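Local coordinates for dihydropteroate synthase (Clostridioides difficile, PDB 6PZ2), which catalyses the condensation of p-aminobenzoate with 6-hydroxymethyl-7,8-dihydropterin pyrophosphate to give 7,8-dihydropteroate, a step of folate biosynthesis, at residues 176-181 / 197-202; 191-196 / 208-213; 214-219 / 229-234. All coordinates share one frame; numbering follows the deposited sequence. Where two conformers were deposited one is given.

In the fold
All three contacts are buried and lie in the later part of the barrel, and each includes residues that touch pteroic acid. Contacts 1 and 2 interlock along the chain: strand 174-177 leads into helix 186-195, and the 3-10 segment and strand 207-208 follow. Their centres are about 9 Å apart, and the packing between segments is wholly apolar in contact 1 and leucine-rich, with one threonine methyl, in contact 2. The centre of contact 3 lies about 17 Å from that of the chain; it joins two helices and meets the second subunit more widely than contact 2. The ligand grip differs: a carboxylate at the pterin, a lysine along the molecule, and a helix start at the benzoate.

Contact 1: 176-181 / 197-202; sequences LDPGVG and NELKDL. With PT1 (pteroic acid), chain K.
Leu-176 and Leu-202 meet methyl to methyl, CD1 of Leu-176 lying 3.7 Å from CD1 of Leu-202, with the two side chains crossing at about a right angle. Both leucines turn CG anti to the carbonyl carbon and then run on extended (chi1 -47° for Leu-176), which carries a CD1 forward from each backbone into the seam. Two residues on, just past the end of the strand, CB of Pro-178 lies 4.0 Å from CD1 of Leu-199. Leu-199 and Leu-202 sit three residues apart on the 3-10 segment 197-202 and so present their branches on the same side, toward the end of strand 174-177. Met-150 and Phe-157 of helix 149-166 close in on these leucines from the same chain, and Pro-178 also rests on Val-192 and Leu-196.

Between the two apolar residues, Asp-177 points the other way, away from the 3-10 segment, in keeping with the alternation of a strand. Its CG is anti to the backbone N (chi1 177°), and the carboxylate divides its work. OD1 accepts the backbone N of Gly-179 at 2.8 Å, from above the carboxylate plane, and this makes an Asx turn just where the strand gives way to loop. OD2 takes the exocyclic amine N11 of pteroic acid at 2.9 Å and lies 2.6 Å from the ring nitrogen N4. Farther along, the carbonyl O of Gly-181 touches the benzoate ring.

This is the C-terminal mouth of a TIM-barrel strand, with apolar side chains on the outer side and the ligand on the inner. The leucine and proline packing probably steadies the strand end, while the turn bond at OD1 would limit rotation of the carboxylate, with OD2 left turned to the pterin's N11 and N4.

Contact 2: 191-196 / 208-213; sequences EVLRRL and LGTSRK. With PT1 (pteroic acid), chain K; SO4 (sulfate ion), chain D.
Leu-193 reaches from helix 186-195 with CD2 4.2 Å from CD1 of Leu-208, and the same methyl touches CG2 of Thr-210. Three residues on, just past the helix, CD2 of Leu-196 meets CD2 of Leu-208 at 4.2 Å, so Leu-208 spreads its two branches between Leu-193 and Leu-196. The Thr-210 hydroxyl turns elsewhere, to OG1 of Thr-234.

Beyond this apolar seam of the TIM barrel, Lys-213 runs out along the ligand. CB lies near the carboxylate carbon C21 of pteroic acid. CG is 3.6 Å from ring atom C18, CD sits over the middle of the benzoate ring, and CE, 3.7 Å from C15, completes a CH-lined strip across that face. The chain is extended beyond CG, which delivers NZ to the pterin: it bonds O1 at 2.7 Å and N6 at 3.2 Å. NZ also gives to O of Gly-209 at 2.8 Å, from above the carbonyl plane, and to O of Val-180.

NZ thus has four acceptors within bonding distance, more than its N-H groups can serve singly, so some must be shared. The carbonyls of Gly-209 and Val-180 probably hold NZ at O1 and N6 of the pterin while the methylenes lie over the benzoate ring.

Contact 3: 214-219 / 229-234; sequences SVIGKV and EGTIAT. With PT1 (pteroic acid), chain K.
Ile-216, with by far the most surface buried here, pushes its side chain from the short helix 214-217 into helix 228-240. CG1 stands anti to the carbonyl carbon (chi1 -60°) and the chain continues extended (chi2 176°), which puts CD1 at the front. That methyl ends 3.3 Å from OG1 of Thr-231, a snug meeting of a carbon with an oxygen and not a polar bond, and the two side chains cross at about a right angle. The branch methyl CG2 takes a different route: it is anti to the backbone N and lies 3.9 Å from CA of Gly-230.

Gly-230 is the near point of the second helix. With no side chain between, CA of Ile-216 and CA of Gly-230 are 6.0 Å apart, and the isoleucine beds against bare main chain, CD1 touching the carbonyl carbon of Gly-230 as well. In the TIM barrel this is the last strand-to-helix connection before strand 245-248: the loop after strand 207-208 carries helix 214-217, and helix 228-240 packs against it, its other flank facing the second subunit, where Ile-232 meets Ile-232 of that chain.

In Thr-231, OG1 stands beside its own backbone N, where CD1 of Ile-216 meets it; the hydroxyl also has weak bonds to O of Arg-227 and N of Arg-212. Its carbonyl O receives OG1 of Thr-234 at 2.7 Å, tilted 19° from the carbonyl plane. At the N-terminal start of helix 214-217, Ser-214 holds the pteroic acid carboxylate with two donors, its backbone N to O23 at 2.9 Å and OG to O22 at 2.8 Å; the helix start would probably favour that negative charge.

Contact 1: 176-181 / 197-202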
loop_
_atom_site.group_PDB
_atom_site.type_symbol
_atom_site.label_atom_id
_atom_site.label_comp_id
_atom_site.label_asym_id
_atom_site.label_seq_id
_atom_site.Cartn_x
_atom_site.Cartn_y
_atom_site.Cartn_z
ATOM N N LEU A 176 2.710 20.661 -7.811
ATOM C CA LEU A 176 2.108 21.059 -6.534
ATOM C C LEU A 176 2.144 19.913 -5.513
ATOM O O LEU A 176 2.032 18.736 -5.854
ATOM C CB LEU A 176 0.654 21.481 -6.762
ATOM C CG LEU A 176 0.380 22.442 -7.919
ATOM C CD1 LEU A 176 -1.118 22.693 -8.044
ATOM C CD2 LEU A 176 1.115 23.759 -7.733
ATOM N N ASP A 177 2.189 20.286 -4.241
ATOM C CA ASP A 177 2.310 19.365 -3.166
ATOM C C ASP A 177 1.510 19.921 -1.986
ATOM O O ASP A 177 1.710 21.076 -1.626
ATOM C CB ASP A 177 3.777 19.181 -2.772
ATOM C CG ASP A 177 4.044 18.273 -1.585
ATOM O OD1 ASP A 177 3.109 18.062 -0.782
ATOM O OD2 ASP A 177 5.200 17.809 -1.460
ATOM N N PRO A 178 0.640 19.099 -1.383
ATOM C CA PRO A 178 -0.285 19.603 -0.375
ATOM C C PRO A 178 0.352 19.789 1.001
ATOM O O PRO A 178 -0.297 20.330 1.920
ATOM C CB PRO A 178 -1.353 18.512 -0.269
ATOM C CG PRO A 178 -0.545 17.275 -0.547
ATOM C CD PRO A 178 0.306 17.713 -1.723
ATOM N N GLY A 179 1.568 19.295 1.171
ATOM C CA GLY A 179 2.310 19.649 2.384
ATOM C C GLY A 179 1.795 18.907 3.599
ATOM O O GLY A 179 1.492 19.493 4.640
ATOM N N VAL A 180 1.800 17.583 3.499
ATOM C CA VAL A 180 1.395 16.766 4.647
ATOM C C VAL A 180 2.354 17.056 5.803
ATOM O O VAL A 180 3.550 16.986 5.653
ATOM C CB VAL A 180 1.343 15.257 4.318
ATOM C CG1 VAL A 180 1.083 14.396 5.550
ATOM C CG2 VAL A 180 0.294 14.954 3.254
ATOM N N GLY A 181 1.810 17.322 6.981
ATOM C CA GLY A 181 2.654 17.541 8.125
ATOM C C GLY A 181 3.013 19.007 8.344
ATOM O O GLY A 181 3.699 19.322 9.328
ATOM N N ASN A 197 -7.521 13.724 -4.213
ATOM C CA ASN A 197 -7.862 13.721 -5.650
ATOM C C ASN A 197 -8.491 15.059 -6.061
ATOM O O ASN A 197 -8.500 15.380 -7.259
ATOM C CB ASN A 197 -8.832 12.600 -6.055
ATOM C CG ASN A 197 -10.237 12.832 -5.528
ATOM O OD1 ASN A 197 -10.490 12.835 -4.311
ATOM N ND2 ASN A 197 -11.146 13.135 -6.444
ATOM N N GLU A 198 -9.039 15.842 -5.128
ATOM C CA GLU A 198 -9.635 17.163 -5.481
ATOM C C GLU A 198 -8.549 18.080 -6.078
ATOM O O GLU A 198 -8.862 18.995 -6.836
ATOM C CB GLU A 198 -10.285 17.819 -4.248
ATOM C CG GLU A 198 -11.523 17.104 -3.695
ATOM C CD GLU A 198 -12.112 17.622 -2.383
ATOM O OE1 GLU A 198 -12.043 18.841 -2.114
ATOM O OE2 GLU A 198 -12.612 16.794 -1.584
ATOM N N LEU A 199 -7.263 17.848 -5.789
ATOM C CA LEU A 199 -6.175 18.697 -6.317
ATOM C C LEU A 199 -5.974 18.454 -7.810
ATOM O O LEU A 199 -5.325 19.285 -8.450
ATOM C CB LEU A 199 -4.834 18.418 -5.644
ATOM C CG LEU A 199 -4.717 18.772 -4.169
ATOM C CD1 LEU A 199 -3.246 18.747 -3.779
ATOM C CD2 LEU A 199 -5.363 20.115 -3.852
ATOM N N LYS A 200 -6.491 17.353 -8.342
ATOM C CA LYS A 200 -6.317 17.074 -9.774
ATOM C C LYS A 200 -7.009 18.146 -10.629
ATOM O O LYS A 200 -6.611 18.367 -11.760
ATOM C CB LYS A 200 -6.882 15.702 -10.140
ATOM C CG LYS A 200 -5.936 14.518 -9.975
ATOM C CD LYS A 200 -6.476 13.245 -10.624
ATOM C CE LYS A 200 -7.578 12.583 -9.815
ATOM N NZ LYS A 200 -8.478 11.760 -10.660
ATOM N N ASP A 201 -8.023 18.830 -10.103
ATOM C CA ASP A 201 -8.773 19.851 -10.870
ATOM C C ASP A 201 -7.848 20.997 -11.288
ATOM O O ASP A 201 -8.177 21.670 -12.255
ATOM C CB ASP A 201 -9.942 20.473 -10.090
ATOM C CG ASP A 201 -10.862 19.463 -9.408
ATOM O OD1 ASP A 201 -10.705 18.249 -9.667
ATOM O OD2 ASP A 201 -11.717 19.883 -8.592
ATOM N N LEU A 202 -6.755 21.272 -10.568
ATOM C CA LEU A 202 -5.929 22.426 -10.924
ATOM C C LEU A 202 -5.133 22.097 -12.189
ATOM O O LEU A 202 -4.715 23.011 -12.838
ATOM C CB LEU A 202 -4.992 22.830 -9.781
ATOM C CG LEU A 202 -5.684 23.189 -8.469
ATOM C CD1 LEU A 202 -4.680 23.512 -7.378
ATOM C CD2 LEU A 202 -6.619 24.365 -8.660
HETATM C C2 PT1 K . 7.128 17.197 1.663
HETATM C C3 PT1 K . 8.328 17.410 2.455
HETATM C C5 PT1 K . 9.400 18.108 1.743
HETATM N N6 PT1 K . 8.509 17.000 3.738
HETATM C C7 PT1 K . 8.056 18.296 -0.176
HETATM N N9 PT1 K . 9.195 18.524 0.494
HETATM C C10 PT1 K . 9.662 17.269 4.373
HETATM N N11 PT1 K . 7.908 18.706 -1.449
HETATM C C12 PT1 K . 10.676 17.972 3.712
HETATM C C21 PT1 K . 6.088 15.184 10.968
HETATM O O22 PT1 K . 4.932 15.557 11.221
HETATM O O1 PT1 K . 6.061 16.566 2.178
HETATM N N4 PT1 K . 7.020 17.664 0.403
HETATM N N8 PT1 K . 10.548 18.339 2.416
HETATM C C13 PT1 K . 9.832 16.837 5.815
HETATM N N14 PT1 K . 8.808 17.509 6.607
HETATM C C15 PT1 K . 8.223 16.942 7.684
HETATM C C16 PT1 K . 8.735 15.799 8.311
HETATM C C17 PT1 K . 7.029 17.486 8.139
HETATM C C18 PT1 K . 8.059 15.256 9.400
HETATM C C19 PT1 K . 6.348 16.942 9.224
HETATM C C20 PT1 K . 6.860 15.816 9.847
HETATM O O23 PT1 K . 6.576 14.249 11.606
#

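Contact 2: 191-196 / 208-213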
loop_
_atom_site.group_PDB
_atom_site.type_symbol
_atom_site.label_atom_id
_atom_site.label_comp_id
_atom_site.label_asym_id
_atom_site.label_seq_id
_atom_site.Cartn_x
_atom_site.Cartn_y
_atom_site.Cartn_z
ATOM N N GLU A 191 -7.528 14.181 6.499
ATOM C CA GLU A 191 -8.541 14.698 5.613
ATOM C C GLU A 191 -7.962 15.030 4.237
ATOM O O GLU A 191 -8.585 14.769 3.189
ATOM C CB GLU A 191 -9.165 15.955 6.217
ATOM C CG GLU A 191 -10.140 16.570 5.232
ATOM C CD GLU A 191 -11.161 17.543 5.779
ATOM O OE1 GLU A 191 -11.019 17.951 6.956
ATOM O OE2 GLU A 191 -12.045 17.931 4.980
ATOM N N VAL A 192 -6.793 15.664 4.244
ATOM C CA VAL A 192 -6.116 16.013 2.979
ATOM C C VAL A 192 -5.771 14.741 2.178
ATOM O O VAL A 192 -5.920 14.717 0.958
ATOM C CB VAL A 192 -4.867 16.862 3.290
ATOM C CG1 VAL A 192 -3.958 16.983 2.083
ATOM C CG2 VAL A 192 -5.226 18.243 3.832
ATOM N N LEU A 193 -5.265 13.709 2.834
ATOM C CA LEU A 193 -4.961 12.435 2.184
ATOM C C LEU A 193 -6.236 11.832 1.590
ATOM O O LEU A 193 -6.235 11.412 0.420
ATOM C CB LEU A 193 -4.318 11.502 3.211
ATOM C CG LEU A 193 -2.879 11.824 3.599
ATOM C CD1 LEU A 193 -2.407 10.926 4.728
ATOM C CD2 LEU A 193 -1.944 11.688 2.404
ATOM N N ARG A 194 -7.323 11.865 2.363
ATOM C CA ARG A 194 -8.623 11.330 1.928
ATOM C C ARG A 194 -9.105 12.095 0.686
ATOM O O ARG A 194 -9.648 11.502 -0.230
ATOM C CB ARG A 194 -9.617 11.406 3.097
ATOM C CG ARG A 194 -10.866 10.537 2.990
ATOM C CD ARG A 194 -11.939 10.945 3.993
ATOM N NE ARG A 194 -11.476 11.072 5.372
ATOM C CZ ARG A 194 -11.607 12.157 6.129
ATOM N NH1 ARG A 194 -11.139 12.153 7.369
ATOM N NH2 ARG A 194 -12.222 13.227 5.652
ATOM N N ARG A 195 -8.904 13.419 0.645
ATOM C CA ARG A 195 -9.513 14.255 -0.412
ATOM C C ARG A 195 -8.497 14.638 -1.501
ATOM O O ARG A 195 -8.793 15.438 -2.375
ATOM C CB ARG A 195 -10.153 15.485 0.239
ATOM C CG ARG A 195 -11.256 15.132 1.235
ATOM C CD ARG A 195 -11.797 16.352 1.978
ATOM N NE ARG A 195 -12.372 17.293 1.031
ATOM C CZ ARG A 195 -12.696 18.533 1.340
ATOM N NH1 ARG A 195 -12.591 18.909 2.602
ATOM N NH2 ARG A 195 -13.028 19.382 0.381
ATOM N N LEU A 196 -7.333 14.016 -1.490
ATOM C CA LEU A 196 -6.196 14.448 -2.276
ATOM C C LEU A 196 -6.593 14.548 -3.743
ATOM O O LEU A 196 -6.066 15.422 -4.427
ATOM C CB LEU A 196 -5.021 13.485 -2.068
ATOM C CG LEU A 196 -3.673 13.920 -2.636
ATOM C CD1 LEU A 196 -3.221 15.228 -1.999
ATOM C CD2 LEU A 196 -2.617 12.845 -2.409
ATOM N N LEU A 208 3.826 14.101 -3.423
ATOM C CA LEU A 208 3.354 13.791 -2.057
ATOM C C LEU A 208 4.527 13.337 -1.193
ATOM O O LEU A 208 5.365 12.521 -1.614
ATOM C CB LEU A 208 2.264 12.713 -2.123
ATOM C CG LEU A 208 1.745 12.249 -0.773
ATOM C CD1 LEU A 208 1.015 13.393 -0.089
ATOM C CD2 LEU A 208 0.827 11.036 -0.905
ATOM N N GLY A 209 4.562 13.843 0.037
ATOM C CA GLY A 209 5.521 13.330 0.982
ATOM C C GLY A 209 4.912 13.053 2.346
ATOM O O GLY A 209 4.398 13.969 2.984
ATOM N N THR A 210 5.000 11.795 2.774
ATOM C CA THR A 210 4.443 11.325 4.065
ATOM C C THR A 210 5.473 10.504 4.838
ATOM O O THR A 210 5.307 10.267 6.030
ATOM C CB THR A 210 3.210 10.430 3.877
ATOM O OG1 THR A 210 3.622 9.236 3.203
ATOM C CG2 THR A 210 2.119 11.122 3.094
ATOM N N SER A 211 6.523 10.085 4.140
ATOM C CA SER A 211 7.448 9.084 4.621
ATOM C C SER A 211 7.889 9.405 6.049
ATOM O O SER A 211 8.450 10.443 6.324
ATOM C CB SER A 211 8.625 8.979 3.699
ATOM O OG SER A 211 9.484 7.932 4.118
ATOM N N ARG A 212 7.573 8.488 6.941
ATOM C CA ARG A 212 7.989 8.451 8.346
ATOM C C ARG A 212 7.345 9.559 9.178
ATOM O O ARG A 212 7.705 9.675 10.334
ATOM C CB ARG A 212 9.506 8.526 8.512
ATOM C CG ARG A 212 10.223 7.352 7.865
ATOM C CD ARG A 212 11.714 7.382 8.117
ATOM N NE ARG A 212 12.257 6.337 7.273
ATOM C CZ ARG A 212 13.550 6.111 7.145
ATOM N NH1 ARG A 212 14.367 6.889 7.825
ATOM N NH2 ARG A 212 14.005 5.142 6.360
ATOM N N LYS A 213 6.391 10.308 8.659
ATOM C CA LYS A 213 5.897 11.464 9.389
ATOM C C LYS A 213 5.009 11.028 10.557
ATOM O O LYS A 213 4.552 9.892 10.646
ATOM C CB LYS A 213 5.142 12.391 8.439
ATOM C CG LYS A 213 6.053 13.038 7.411
ATOM C CD LYS A 213 5.454 14.186 6.660
ATOM C CE LYS A 213 6.365 14.607 5.530
ATOM N NZ LYS A 213 5.746 15.684 4.736
HETATM C C2 PT1 K . 7.128 17.197 1.663
HETATM C C3 PT1 K . 8.328 17.410 2.455
HETATM C C5 PT1 K . 9.400 18.108 1.743
HETATM N N6 PT1 K . 8.509 17.000 3.738
HETATM C C7 PT1 K . 8.056 18.296 -0.176
HETATM N N9 PT1 K . 9.195 18.524 0.494
HETATM C C10 PT1 K . 9.662 17.269 4.373
HETATM N N11 PT1 K . 7.908 18.706 -1.449
HETATM C C12 PT1 K . 10.676 17.972 3.712
HETATM C C21 PT1 K . 6.088 15.184 10.968
HETATM O O22 PT1 K . 4.932 15.557 11.221
HETATM O O1 PT1 K . 6.061 16.566 2.178
HETATM N N4 PT1 K . 7.020 17.664 0.403
HETATM N N8 PT1 K . 10.548 18.339 2.416
HETATM C C13 PT1 K . 9.832 16.837 5.815
HETATM N N14 PT1 K . 8.808 17.509 6.607
HETATM C C15 PT1 K . 8.223 16.942 7.684
HETATM C C16 PT1 K . 8.735 15.799 8.311
HETATM C C17 PT1 K . 7.029 17.486 8.139
HETATM C C18 PT1 K . 8.059 15.256 9.400
HETATM C C19 PT1 K . 6.348 16.942 9.224
HETATM C C20 PT1 K . 6.860 15.816 9.847
HETATM O O23 PT1 K . 6.576 14.249 11.606
HETATM S S SO4 D . 17.805 5.464 6.438
HETATM O O1 SO4 D . 16.725 4.950 7.314
HETATM O O2 SO4 D . 18.098 6.855 6.880
HETATM O O3 SO4 D . 17.473 5.509 4.988
HETATM O O4 SO4 D . 18.930 4.523 6.646
#

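Contact 3: 214-219 / 229-234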
loop_
_atom_site.group_PDB
_atom_site.type_symbol
_atom_site.label_atom_id
_atom_site.label_comp_id
_atom_site.label_asym_id
_atom_site.label_seq_id
_atom_site.Cartn_x
_atom_site.Cartn_y
_atom_site.Cartn_z
ATOM N N SER A 214 4.787 11.981 11.446
ATOM C CA SER A 214 4.053 11.776 12.685
ATOM C C SER A 214 2.584 11.463 12.394
ATOM O O SER A 214 1.909 10.879 13.218
ATOM C CB SER A 214 4.153 12.999 13.560
ATOM O OG SER A 214 3.378 14.033 12.974
ATOM N N VAL A 215 2.059 11.860 11.248
ATOM C CA VAL A 215 0.687 11.462 10.901
ATOM C C VAL A 215 0.573 9.931 10.786
ATOM O O VAL A 215 -0.461 9.349 11.129
ATOM C CB VAL A 215 0.179 12.110 9.602
ATOM C CG1 VAL A 215 1.009 11.731 8.378
ATOM C CG2 VAL A 215 -1.284 11.753 9.362
ATOM N N ILE A 216 1.617 9.275 10.299
ATOM C CA ILE A 216 1.644 7.838 10.247
ATOM C C ILE A 216 1.919 7.286 11.648
ATOM O O ILE A 216 1.267 6.347 12.098
ATOM C CB ILE A 216 2.692 7.372 9.233
ATOM C CG1 ILE A 216 2.347 7.908 7.846
ATOM C CG2 ILE A 216 2.782 5.869 9.291
ATOM C CD1 ILE A 216 3.380 7.561 6.811
ATOM N N GLY A 217 2.829 7.917 12.365
ATOM C CA GLY A 217 3.198 7.474 13.723
ATOM C C GLY A 217 2.041 7.487 14.700
ATOM O O GLY A 217 2.028 6.760 15.698
ATOM N N LYS A 218 1.069 8.334 14.450
ATOM C CA LYS A 218 -0.053 8.383 15.347
ATOM C C LYS A 218 -0.932 7.146 15.120
ATOM O O LYS A 218 -1.597 6.738 16.044
ATOM C CB LYS A 218 -0.870 9.656 15.133
ATOM C CG LYS A 218 -1.650 10.124 16.353
ATOM C CD LYS A 218 -1.773 11.637 16.445
ATOM C CE LYS A 218 -0.469 12.398 16.272
ATOM N NZ LYS A 218 -0.606 13.814 16.696
ATOM N N VAL A 219 -0.939 6.554 13.923
ATOM C CA VAL A 219 -1.729 5.342 13.652
ATOM C C VAL A 219 -0.867 4.120 13.992
ATOM O O VAL A 219 -1.341 3.123 14.502
ATOM C CB VAL A 219 -2.214 5.319 12.186
ATOM C CG1 VAL A 219 -2.938 4.030 11.806
ATOM C CG2 VAL A 219 -3.104 6.511 11.895
ATOM N N GLU A 229 5.205 0.558 6.338
ATOM C CA GLU A 229 4.026 0.035 5.649
ATOM C C GLU A 229 2.944 1.117 5.641
ATOM O O GLU A 229 2.189 1.189 4.672
ATOM C CB GLU A 229 3.477 -1.352 6.019
ATOM C CG GLU A 229 3.923 -2.055 7.268
ATOM C CD GLU A 229 5.376 -2.436 7.460
ATOM O OE1 GLU A 229 5.908 -3.215 6.647
ATOM O OE2 GLU A 229 5.947 -1.934 8.457
ATOM N N GLY A 230 2.923 2.016 6.617
ATOM C CA GLY A 230 2.040 3.186 6.525
ATOM C C GLY A 230 2.369 4.082 5.342
ATOM O O GLY A 230 1.483 4.598 4.642
ATOM N N THR A 231 3.662 4.298 5.121
ATOM C CA THR A 231 4.091 5.159 4.051
ATOM C C THR A 231 3.701 4.510 2.717
ATOM O O THR A 231 3.182 5.164 1.788
ATOM C CB THR A 231 5.608 5.359 4.123
ATOM O OG1 THR A 231 5.920 5.985 5.373
ATOM C CG2 THR A 231 6.128 6.102 2.914
ATOM N N ILE A 232 3.938 3.204 2.640
ATOM C CA ILE A 232 3.524 2.471 1.418
ATOM C C ILE A 232 2.020 2.629 1.205
ATOM O O ILE A 232 1.589 2.885 0.091
ATOM C CB ILE A 232 3.971 1.001 1.462
ATOM C CG1 ILE A 232 5.494 0.935 1.332
ATOM C CG2 ILE A 232 3.281 0.184 0.379
ATOM C CD1 ILE A 232 6.021 -0.455 1.523
ATOM N N ALA A 233 1.229 2.624 2.276
ATOM C CA ALA A 233 -0.191 2.799 2.090
ATOM C C ALA A 233 -0.480 4.166 1.460
ATOM O O ALA A 233 -1.298 4.265 0.517
ATOM C CB ALA A 233 -0.916 2.634 3.404
ATOM N N THR A 234 0.190 5.217 1.951
ATOM C CA THR A 234 -0.101 6.565 1.427
ATOM C C THR A 234 0.452 6.725 0.001
ATOM O O THR A 234 -0.143 7.411 -0.828
ATOM C CB THR A 234 0.467 7.647 2.352
ATOM O OG1 THR A 234 1.886 7.523 2.350
ATOM C CG2 THR A 234 -0.038 7.519 3.777
HETATM C C2 PT1 K . 7.128 17.197 1.663
HETATM C C3 PT1 K . 8.328 17.410 2.455
HETATM C C5 PT1 K . 9.400 18.108 1.743
HETATM N N6 PT1 K . 8.509 17.000 3.738
HETATM C C7 PT1 K . 8.056 18.296 -0.176
HETATM N N9 PT1 K . 9.195 18.524 0.494
HETATM C C10 PT1 K . 9.662 17.269 4.373
HETATM N N11 PT1 K . 7.908 18.706 -1.449
HETATM C C12 PT1 K . 10.676 17.972 3.712
HETATM C C21 PT1 K . 6.088 15.184 10.968
HETATM O O22 PT1 K . 4.932 15.557 11.221
HETATM O O1 PT1 K . 6.061 16.566 2.178
HETATM N N4 PT1 K . 7.020 17.664 0.403
HETATM N N8 PT1 K . 10.548 18.339 2.416
HETATM C C13 PT1 K . 9.832 16.837 5.815
HETATM N N14 PT1 K . 8.808 17.509 6.607
HETATM C C15 PT1 K . 8.223 16.942 7.684
HETATM C C16 PT1 K . 8.735 15.799 8.311
HETATM C C17 PT1 K . 7.029 17.486 8.139
HETATM C C18 PT1 K . 8.059 15.256 9.400
HETATM C C19 PT1 K . 6.348 16.942 9.224
HETATM C C20 PT1 K . 6.860 15.816 9.847
HETATM O O23 PT1 K . 6.576 14.249 11.606
#